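Local coordinates for protein CT_858 (Chlamydia trachomatis, PDB 3DOR), which probably acts as a serine-type endopeptidase, a protease that the bacterium secretes and that forms a dimer in its mature state, at residues 195-198 against 199-202; 324-327 against 328-332; 428-432 against 433-437. All blocks are in the same frame, centred on the assembly; numbering follows the deposited sequence.

All three contacts are short turns of continuous chain, so they follow one another in series and none nests within or crosses another. Interaction 1 comes first, closing the 3-10 turn that follows helix 194-197, beside the N-terminal helix 2-20. Interaction 2 lies in the last turns of helix 316-330, before strand 333-337 of the mixed sheet. Its centre lies about 66 Å from that of interaction 1, on the opposite side of the chain's centre. Interaction 3 folds the loop after helix 409-428 back along strand 361-368, its centre about 43 Å from that of interaction 2. Across the dimer, residues of 195-202 in one subunit meet residues of 428-437 in the other.

Interaction 1. Residues 195-198 against 199-202; sequences ATIA and PSIR
In the 3-10 turn that follows helix 194-197, Ile197 O is gripped twice by Ser200. Ser200 OG donates to Ile197 O over 2.9 Å, lying in the carbonyl plane on a lone pair. Ser200 N donates to the same oxygen over 3.0 Å from above that plane, 37° out of it. The hydroxyl doubles back because chi1 is 65°, which sets OG between the backbone N and the carbonyl carbon. The tight winding continues one residue on, where Ile201 N reaches Ala198 O at 3.0 Å. Pro199 sits inside this 3-10 turn and has no N-H; its CD lies 3.6 Å from Ala195 O, in the place of an i to i+4 donor, so this helical bond cannot form, and its CG rests 3.4 Å from Thr196 O. The Ile201 side chain turns back against the turn: CG1 comes to 4.1 Å from Ile197 CG2, the two branched chains crossing obliquely, while CD1 lies 3.8 Å from Ala198 CA. Leu2 of helix 2-20 also touches Ile201. Gly429 of the second subunit packs on Ile197 and Ser200, its Ile431 on Ile201; a weak bond to its Lys428 O would share the proton Ser200 OG gives mainly to Ile197 O.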
ATOM      1  N   ALA B 195      17.920 -21.557   1.136  1.00 46.69           N
ATOM      2  CA  ALA B 195      19.209 -22.230   0.980  1.00 47.55           C
ATOM      3  C   ALA B 195      19.038 -23.742   0.950  1.00 47.73           C
ATOM      4  O   ALA B 195      19.753 -24.437   0.236  1.00 47.93           O
ATOM      5  CB  ALA B 195      20.147 -21.843   2.118  1.00 48.05           C
ATOM      6  N   THR B 196      18.083 -24.236   1.730  1.00 48.52           N
ATOM      7  CA  THR B 196      17.804 -25.663   1.817  1.00 49.68           C
ATOM      8  C   THR B 196      17.075 -26.152   0.576  1.00 50.64           C
ATOM      9  O   THR B 196      17.314 -27.255   0.093  1.00 50.59           O
ATOM     10  CB  THR B 196      16.925 -25.971   3.040  1.00 50.53           C
ATOM     11  OG1 THR B 196      17.578 -25.503   4.227  1.00 52.54           O
ATOM     12  CG2 THR B 196      16.671 -27.465   3.152  1.00 50.22           C
ATOM     13  N   ILE B 197      16.186 -25.312   0.065  1.00 51.13           N
ATOM     14  CA  ILE B 197      15.383 -25.633  -1.107  1.00 49.73           C
ATOM     15  C   ILE B 197      16.120 -25.458  -2.433  1.00 49.84           C
ATOM     16  O   ILE B 197      15.819 -26.140  -3.407  1.00 50.66           O
ATOM     17  CB  ILE B 197      14.114 -24.757  -1.117  1.00 48.44           C
ATOM     18  CG1 ILE B 197      13.312 -25.006   0.163  1.00 47.98           C
ATOM     19  CG2 ILE B 197      13.279 -25.054  -2.339  1.00 47.57           C
ATOM     20  CD1 ILE B 197      12.146 -24.055   0.356  1.00 45.81           C
ATOM     21  N   ALA B 198      17.086 -24.549  -2.460  1.00 50.81           N
ATOM     22  CA  ALA B 198      17.856 -24.238  -3.666  1.00 52.55           C
ATOM     23  C   ALA B 198      18.261 -25.414  -4.566  1.00 54.98           C
ATOM     24  O   ALA B 198      17.952 -25.421  -5.759  1.00 53.77           O
ATOM     25  CB  ALA B 198      19.091 -23.435  -3.290  1.00 50.32           C
ATOM     26  N   PRO B 199      18.962 -26.418  -4.011  1.00 57.22           N
ATOM     27  CA  PRO B 199      19.380 -27.563  -4.828  1.00 58.64           C
ATOM     28  C   PRO B 199      18.277 -28.276  -5.618  1.00 59.17           C
ATOM     29  O   PRO B 199      18.545 -28.853  -6.671  1.00 60.05           O
ATOM     30  CB  PRO B 199      20.062 -28.484  -3.811  1.00 58.55           C
ATOM     31  CG  PRO B 199      19.372 -28.141  -2.518  1.00 59.47           C
ATOM     32  CD  PRO B 199      19.306 -26.637  -2.594  1.00 57.65           C
ATOM     33  N   SER B 200      17.044 -28.235  -5.124  1.00 59.70           N
ATOM     34  CA  SER B 200      15.944 -28.902  -5.814  1.00 60.14           C
ATOM     35  C   SER B 200      15.116 -27.984  -6.716  1.00 60.65           C
ATOM     36  O   SER B 200      14.068 -28.387  -7.217  1.00 59.99           O
ATOM     37  CB  SER B 200      15.022 -29.582  -4.799  1.00 59.56           C
ATOM     38  OG  SER B 200      14.379 -28.633  -3.970  1.00 62.63           O
ATOM     39  N   ILE B 201      15.582 -26.755  -6.924  1.00 61.42           N
ATOM     40  CA  ILE B 201      14.859 -25.812  -7.774  1.00 62.39           C
ATOM     41  C   ILE B 201      15.194 -26.030  -9.246  1.00 62.90           C
ATOM     42  O   ILE B 201      16.321 -25.792  -9.679  1.00 63.23           O
ATOM     43  CB  ILE B 201      15.191 -24.345  -7.417  1.00 61.48           C
ATOM     44  CG1 ILE B 201      14.700 -24.023  -6.003  1.00 60.48           C
ATOM     45  CG2 ILE B 201      14.542 -23.407  -8.432  1.00 62.26           C
ATOM     46  CD1 ILE B 201      15.014 -22.609  -5.555  1.00 58.93           C
ATOM     47  N   ARG B 202      14.206 -26.474 -10.015  1.00 63.67           N
ATOM     48  CA  ARG B 202      14.412 -26.722 -11.434  1.00 65.01           C
ATOM     49  C   ARG B 202      13.858 -25.581 -12.280  1.00 64.91           C
ATOM     50  O   ARG B 202      13.014 -24.804 -11.825  1.00 64.96           O
ATOM     51  CB  ARG B 202      13.739 -28.037 -11.834  1.00 66.77           C
ATOM     52  CG  ARG B 202      14.080 -29.201 -10.917  1.00 70.06           C
ATOM     53  CD  ARG B 202      13.663 -30.532 -11.520  1.00 73.36           C
ATOM     54  NE  ARG B 202      13.890 -31.642 -10.598  1.00 76.10           N
ATOM     55  CZ  ARG B 202      13.761 -32.926 -10.923  1.00 77.18           C
ATOM     56  NH1 ARG B 202      13.412 -33.269 -12.157  1.00 77.35           N
ATOM     57  NH2 ARG B 202      13.978 -33.869 -10.013  1.00 77.20           N
TER

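Interaction 2. Residues 324-327 against 328-332; sequences IQVF and SSNTE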
ATOM      1  N   ILE B 324     -10.096  17.856  28.035  1.00 24.75           N
ATOM      2  CA  ILE B 324      -9.476  19.155  28.230  1.00 24.47           C
ATOM      3  C   ILE B 324     -10.486  20.196  28.720  1.00 26.68           C
ATOM      4  O   ILE B 324     -10.165  21.022  29.578  1.00 24.63           O
ATOM      5  CB  ILE B 324      -8.799  19.658  26.944  1.00 25.27           C
ATOM      6  CG1 ILE B 324      -7.742  18.647  26.487  1.00 26.38           C
ATOM      7  CG2 ILE B 324      -8.130  21.001  27.211  1.00 23.83           C
ATOM      8  CD1 ILE B 324      -6.691  18.329  27.554  1.00 26.37           C
ATOM      9  N   GLN B 325     -11.704  20.163  28.189  1.00 28.07           N
ATOM     10  CA  GLN B 325     -12.714  21.111  28.651  1.00 30.65           C
ATOM     11  C   GLN B 325     -12.948  20.895  30.145  1.00 28.82           C
ATOM     12  O   GLN B 325     -13.078  21.846  30.898  1.00 29.52           O
ATOM     13  CB  GLN B 325     -14.025  20.945  27.876  1.00 33.82           C
ATOM     14  CG  GLN B 325     -14.047  21.697  26.561  1.00 42.59           C
ATOM     15  CD  GLN B 325     -15.336  21.480  25.776  1.00 48.96           C
ATOM     16  OE1 GLN B 325     -15.706  20.338  25.468  1.00 51.75           O
ATOM     17  NE2 GLN B 325     -16.021  22.573  25.443  1.00 50.02           N
ATOM     18  N   VAL B 326     -12.997  19.642  30.578  1.00 28.61           N
ATOM     19  CA  VAL B 326     -13.174  19.359  31.997  1.00 26.54           C
ATOM     20  C   VAL B 326     -11.985  19.913  32.785  1.00 26.22           C
ATOM     21  O   VAL B 326     -12.160  20.509  33.845  1.00 28.56           O
ATOM     22  CB  VAL B 326     -13.284  17.845  32.259  1.00 25.87           C
ATOM     23  CG1 VAL B 326     -13.132  17.557  33.768  1.00 25.51           C
ATOM     24  CG2 VAL B 326     -14.635  17.333  31.758  1.00 29.63           C
ATOM     25  N   PHE B 327     -10.775  19.718  32.268  1.00 24.74           N
ATOM     26  CA  PHE B 327      -9.570  20.201  32.956  1.00 24.06           C
ATOM     27  C   PHE B 327      -9.545  21.724  33.046  1.00 23.59           C
ATOM     28  O   PHE B 327      -9.152  22.282  34.065  1.00 24.72           O
ATOM     29  CB  PHE B 327      -8.288  19.732  32.234  1.00 21.15           C
ATOM     30  CG  PHE B 327      -7.960  18.268  32.423  1.00 22.50           C
ATOM     31  CD1 PHE B 327      -7.177  17.597  31.491  1.00 21.91           C
ATOM     32  CD2 PHE B 327      -8.375  17.579  33.548  1.00 21.44           C
ATOM     33  CE1 PHE B 327      -6.811  16.260  31.688  1.00 21.97           C
ATOM     34  CE2 PHE B 327      -8.015  16.248  33.749  1.00 21.65           C
ATOM     35  CZ  PHE B 327      -7.234  15.590  32.821  1.00 21.19           C
ATOM     36  N   SER B 328      -9.953  22.400  31.977  1.00 24.81           N
ATOM     37  CA  SER B 328      -9.946  23.862  31.965  1.00 27.56           C
ATOM     38  C   SER B 328     -10.804  24.494  33.054  1.00 27.04           C
ATOM     39  O   SER B 328     -10.516  25.595  33.509  1.00 27.96           O
ATOM     40  CB  SER B 328     -10.408  24.398  30.606  1.00 28.40           C
ATOM     41  OG  SER B 328      -9.492  24.059  29.589  1.00 33.79           O
ATOM     42  N   SER B 329     -11.849  23.800  33.484  1.00 25.81           N
ATOM     43  CA  SER B 329     -12.733  24.353  34.502  1.00 26.98           C
ATOM     44  C   SER B 329     -12.632  23.712  35.881  1.00 26.83           C
ATOM     45  O   SER B 329     -13.301  24.142  36.816  1.00 30.42           O
ATOM     46  CB  SER B 329     -14.188  24.252  34.024  1.00 26.70           C
ATOM     47  OG  SER B 329     -14.400  25.049  32.876  1.00 28.90           O
ATOM     48  N   ASN B 330     -11.801  22.695  36.031  1.00 25.60           N
ATOM     49  CA  ASN B 330     -11.724  22.016  37.317  1.00 25.33           C
ATOM     50  C   ASN B 330     -10.314  21.700  37.745  1.00 26.98           C
ATOM     51  O   ASN B 330     -10.098  20.798  38.553  1.00 27.52           O
ATOM     52  CB  ASN B 330     -12.512  20.720  37.228  1.00 22.36           C
ATOM     53  CG  ASN B 330     -13.968  20.961  36.946  1.00 25.73           C
ATOM     54  OD1 ASN B 330     -14.749  21.214  37.863  1.00 26.60           O
ATOM     55  ND2 ASN B 330     -14.345  20.911  35.670  1.00 27.45           N
ATOM     56  N   THR B 331      -9.364  22.481  37.251  1.00 24.68           N
ATOM     57  CA  THR B 331      -7.982  22.188  37.538  1.00 25.76           C
ATOM     58  C   THR B 331      -7.116  23.462  37.556  1.00 26.46           C
ATOM     59  O   THR B 331      -7.511  24.496  37.011  1.00 23.67           O
ATOM     60  CB  THR B 331      -7.546  21.167  36.450  1.00 27.75           C
ATOM     61  OG1 THR B 331      -7.066  19.969  37.062  1.00 33.13           O
ATOM     62  CG2 THR B 331      -6.565  21.760  35.518  1.00 20.98           C
ATOM     63  N   GLU B 332      -5.952  23.394  38.201  1.00 27.57           N
ATOM     64  CA  GLU B 332      -5.028  24.537  38.264  1.00 27.22           C
ATOM     65  C   GLU B 332      -3.783  24.302  37.394  1.00 26.22           C
ATOM     66  O   GLU B 332      -3.074  25.235  37.043  1.00 26.91           O
ATOM     67  CB  GLU B 332      -4.565  24.789  39.709  1.00 28.26           C
ATOM     68  CG  GLU B 332      -5.646  25.298  40.660  1.00 30.26           C
ATOM     69  CD  GLU B 332      -5.179  25.301  42.113  1.00 31.95           C
ATOM     70  OE1 GLU B 332      -4.239  26.057  42.447  1.00 33.19           O
ATOM     71  OE2 GLU B 332      -5.748  24.541  42.924  1.00 31.81           O
TER
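Asn330 reaches back along the helix to Val326, laying its amide beside the backbone carbonyl four residues earlier. ND2 donates to Val326 O over 2.9 Å in a nearly straight bond, 168° at the hydrogen. The oxygen lies almost in the Asn330 amide plane, and the nitrogen comes to it in the carbonyl plane on a lone pair, so the two groups meet in plane, which helps hold the amide's rotation. Beside this bond the two side chains slant across each other, with Val326 CG1 4.0 Å from Asn330 ND2. This is the C-terminal part of helix 316-330, the helix of a beta-alpha-beta unit that links the neighbouring parallel strands 290-297 and 333-337. Ser328 still makes a regular helical bond, its N 2.8 Å from Ile324 O; the Ser328 hydroxyl hangs beside the same carbonyl, with OG 3.1 Å from Ile324 O. Beyond it the bonds stretch: Asn330 N meets Phe327 O only weakly, at 3.3 Å. Thr331 comes back toward Phe327, its OG1 oblique to the ring, but its chi1, -123°, lies away from the staggered positions and the rotamer is doubtful. Tyr453 and Ile280 pack against Phe327 and Thr331, and Lys455 NZ donates to Ser328 O and Thr331 O.

Interaction 3. Residues 428-432 against 433-437; sequences KGDIE and LSTPI. With SO4 (sulfate ion), chain N.
The carboxylate of Asp430 meets the Ser434-Thr435 backbone with its oxygen end. It belongs to the loop that leaves helix 409-428, which a Schellman motif closes at Gly429 with its positive phi; Asp430 follows as the centre of an inverse gamma turn. Thr435 N donates to Asp430 OD2 over 3.0 Å on the syn side, 17° out of the carboxylate plane, while Ser434 CA stands on the same side of that plane, oblique to it, 3.3 Å from Asp430 OD1. The other oxygen works through a water, which donates to Asp430 OD1 at 2.6 Å and accepts from Leu433 N at 3.0 Å. Both oxygens therefore tie the start of the loop to its return, and the group is held against rotation. With CG anti to the backbone N (chi1 179°), the Asp430 carboxylate extends across to the returning arm of the loop. Thr435 adds its methyl at the bonded oxygen, CG2 lying 3.6 Å from Asp430 OD2. The returning chain runs beside strand 361-368: Arg367 donates to the carbonyl oxygens of Leu433 and Ser434, and Ser434 OG, bonded to Met368 N, also donates to Thr435 O over 3.0 Å from a donor position tilted 34° from the carbonyl plane. The other carboxylate of the loop, that of Glu432, turns away from these partners on a chain bent at chi2 and forms a salt bridge with Arg504 of the second subunit, whose Pro204 packs on Glu432 and Leu433. At the head of the segment Lys428 stretches outward, fully extended beyond CG, toward a sulfate ion that probably came from the crystallisation liquor; its NZ donates to sulfate O2 over 2.7 Å.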
ATOM      1  N   LYS B 428      14.980  23.945  -8.498  1.00 35.43           N
ATOM      2  CA  LYS B 428      16.292  24.499  -8.193  1.00 34.47           C
ATOM      3  C   LYS B 428      17.327  23.407  -7.970  1.00 34.74           C
ATOM      4  O   LYS B 428      18.504  23.700  -7.794  1.00 35.66           O
ATOM      5  CB  LYS B 428      16.238  25.383  -6.943  1.00 36.53           C
ATOM      6  CG  LYS B 428      15.468  26.686  -7.101  1.00 38.08           C
ATOM      7  CD  LYS B 428      15.508  27.466  -5.798  1.00 42.34           C
ATOM      8  CE  LYS B 428      14.758  28.781  -5.896  1.00 45.22           C
ATOM      9  NZ  LYS B 428      14.718  29.460  -4.570  1.00 45.59           N
ATOM     10  N   GLY B 429      16.894  22.152  -7.977  1.00 33.76           N
ATOM     11  CA  GLY B 429      17.830  21.061  -7.757  1.00 33.63           C
ATOM     12  C   GLY B 429      18.135  20.801  -6.285  1.00 33.58           C
ATOM     13  O   GLY B 429      18.981  19.970  -5.952  1.00 33.59           O
ATOM     14  N   ASP B 430      17.450  21.526  -5.408  1.00 31.88           N
ATOM     15  CA  ASP B 430      17.607  21.394  -3.956  1.00 31.41           C
ATOM     16  C   ASP B 430      16.785  20.171  -3.531  1.00 31.35           C
ATOM     17  O   ASP B 430      15.801  20.291  -2.801  1.00 34.04           O
ATOM     18  CB  ASP B 430      17.078  22.680  -3.309  1.00 30.58           C
ATOM     19  CG  ASP B 430      17.166  22.675  -1.794  1.00 31.39           C
ATOM     20  OD1 ASP B 430      18.054  21.999  -1.235  1.00 29.84           O
ATOM     21  OD2 ASP B 430      16.346  23.382  -1.164  1.00 30.34           O
ATOM     22  N   ILE B 431      17.203  18.992  -3.986  1.00 30.63           N
ATOM     23  CA  ILE B 431      16.467  17.764  -3.715  1.00 31.64           C
ATOM     24  C   ILE B 431      17.098  16.693  -2.837  1.00 32.89           C
ATOM     25  O   ILE B 431      16.418  15.740  -2.464  1.00 32.00           O
ATOM     26  CB  ILE B 431      16.059  17.083  -5.035  1.00 32.05           C
ATOM     27  CG1 ILE B 431      17.280  16.427  -5.692  1.00 33.94           C
ATOM     28  CG2 ILE B 431      15.452  18.110  -5.969  1.00 29.99           C
ATOM     29  CD1 ILE B 431      16.957  15.636  -6.948  1.00 35.17           C
ATOM     30  N   GLU B 432      18.381  16.825  -2.517  1.00 34.89           N
ATOM     31  CA  GLU B 432      19.048  15.830  -1.675  1.00 35.31           C
ATOM     32  C   GLU B 432      18.680  16.035  -0.199  1.00 36.25           C
ATOM     33  O   GLU B 432      18.431  15.077   0.529  1.00 36.00           O
ATOM     34  CB  GLU B 432      20.567  15.917  -1.858  1.00 37.04           C
ATOM     35  CG  GLU B 432      21.054  15.583  -3.266  1.00 37.52           C
ATOM     36  CD  GLU B 432      20.878  14.119  -3.622  1.00 40.36           C
ATOM     37  OE1 GLU B 432      21.555  13.655  -4.559  1.00 43.94           O
ATOM     38  OE2 GLU B 432      20.061  13.427  -2.976  1.00 42.84           O
ATOM     39  N   LEU B 433      18.657  17.289   0.234  1.00 35.55           N
ATOM     40  CA  LEU B 433      18.294  17.643   1.606  1.00 34.67           C
ATOM     41  C   LEU B 433      17.852  19.088   1.509  1.00 34.50           C
ATOM     42  O   LEU B 433      18.626  20.020   1.749  1.00 32.48           O
ATOM     43  CB  LEU B 433      19.489  17.500   2.557  1.00 36.33           C
ATOM     44  CG  LEU B 433      19.172  17.689   4.054  1.00 37.23           C
ATOM     45  CD1 LEU B 433      18.055  16.736   4.480  1.00 36.90           C
ATOM     46  CD2 LEU B 433      20.428  17.434   4.892  1.00 36.54           C
ATOM     47  N   SER B 434      16.585  19.255   1.140  1.00 34.60           N
ATOM     48  CA  SER B 434      16.001  20.568   0.923  1.00 33.13           C
ATOM     49  C   SER B 434      16.106  21.546   2.071  1.00 33.70           C
ATOM     50  O   SER B 434      16.364  21.172   3.215  1.00 31.23           O
ATOM     51  CB  SER B 434      14.525  20.429   0.548  1.00 33.59           C
ATOM     52  OG  SER B 434      13.735  20.136   1.689  1.00 32.73           O
ATOM     53  N   THR B 435      15.900  22.814   1.735  1.00 33.34           N
ATOM     54  CA  THR B 435      15.901  23.887   2.707  1.00 33.63           C
ATOM     55  C   THR B 435      14.714  23.506   3.600  1.00 33.41           C
ATOM     56  O   THR B 435      13.810  22.807   3.153  1.00 32.91           O
ATOM     57  CB  THR B 435      15.655  25.247   1.995  1.00 34.15           C
ATOM     58  OG1 THR B 435      15.637  26.306   2.957  1.00 38.19           O
ATOM     59  CG2 THR B 435      14.336  25.226   1.236  1.00 34.62           C
ATOM     60  N   PRO B 436      14.702  23.941   4.871  1.00 33.14           N
ATOM     61  CA  PRO B 436      13.570  23.567   5.725  1.00 30.92           C
ATOM     62  C   PRO B 436      12.184  24.025   5.265  1.00 29.50           C
ATOM     63  O   PRO B 436      11.945  25.194   4.955  1.00 28.39           O
ATOM     64  CB  PRO B 436      13.970  24.113   7.105  1.00 31.49           C
ATOM     65  CG  PRO B 436      14.891  25.241   6.784  1.00 35.53           C
ATOM     66  CD  PRO B 436      15.708  24.704   5.628  1.00 33.17           C
ATOM     67  N   ILE B 437      11.273  23.060   5.225  1.00 28.39           N
ATOM     68  CA  ILE B 437       9.895  23.282   4.814  1.00 27.60           C
ATOM     69  C   ILE B 437       8.997  22.620   5.862  1.00 25.83           C
ATOM     70  O   ILE B 437       9.188  21.455   6.200  1.00 25.78           O
ATOM     71  CB  ILE B 437       9.629  22.626   3.435  1.00 27.95           C
ATOM     72  CG1 ILE B 437      10.578  23.219   2.387  1.00 28.12           C
ATOM     73  CG2 ILE B 437       8.169  22.803   3.036  1.00 28.09           C
ATOM     74  CD1 ILE B 437      10.398  22.635   1.002  1.00 29.30           C
TER
HETATM   75  S   SO4 N 618      12.559  32.475  -5.434  1.00 75.35           S
HETATM   76  O1  SO4 N 618      11.514  32.105  -4.406  1.00 72.97           O
HETATM   77  O2  SO4 N 618      13.881  31.985  -4.989  1.00 73.16           O
HETATM   78  O3  SO4 N 618      12.264  31.834  -6.749  1.00 72.38           O
HETATM   79  O4  SO4 N 618      12.541  33.960  -5.580  1.00 72.55           O
HETATM   80  O   HOH W   1      19.459  19.789  -1.278  1.00 33.27           O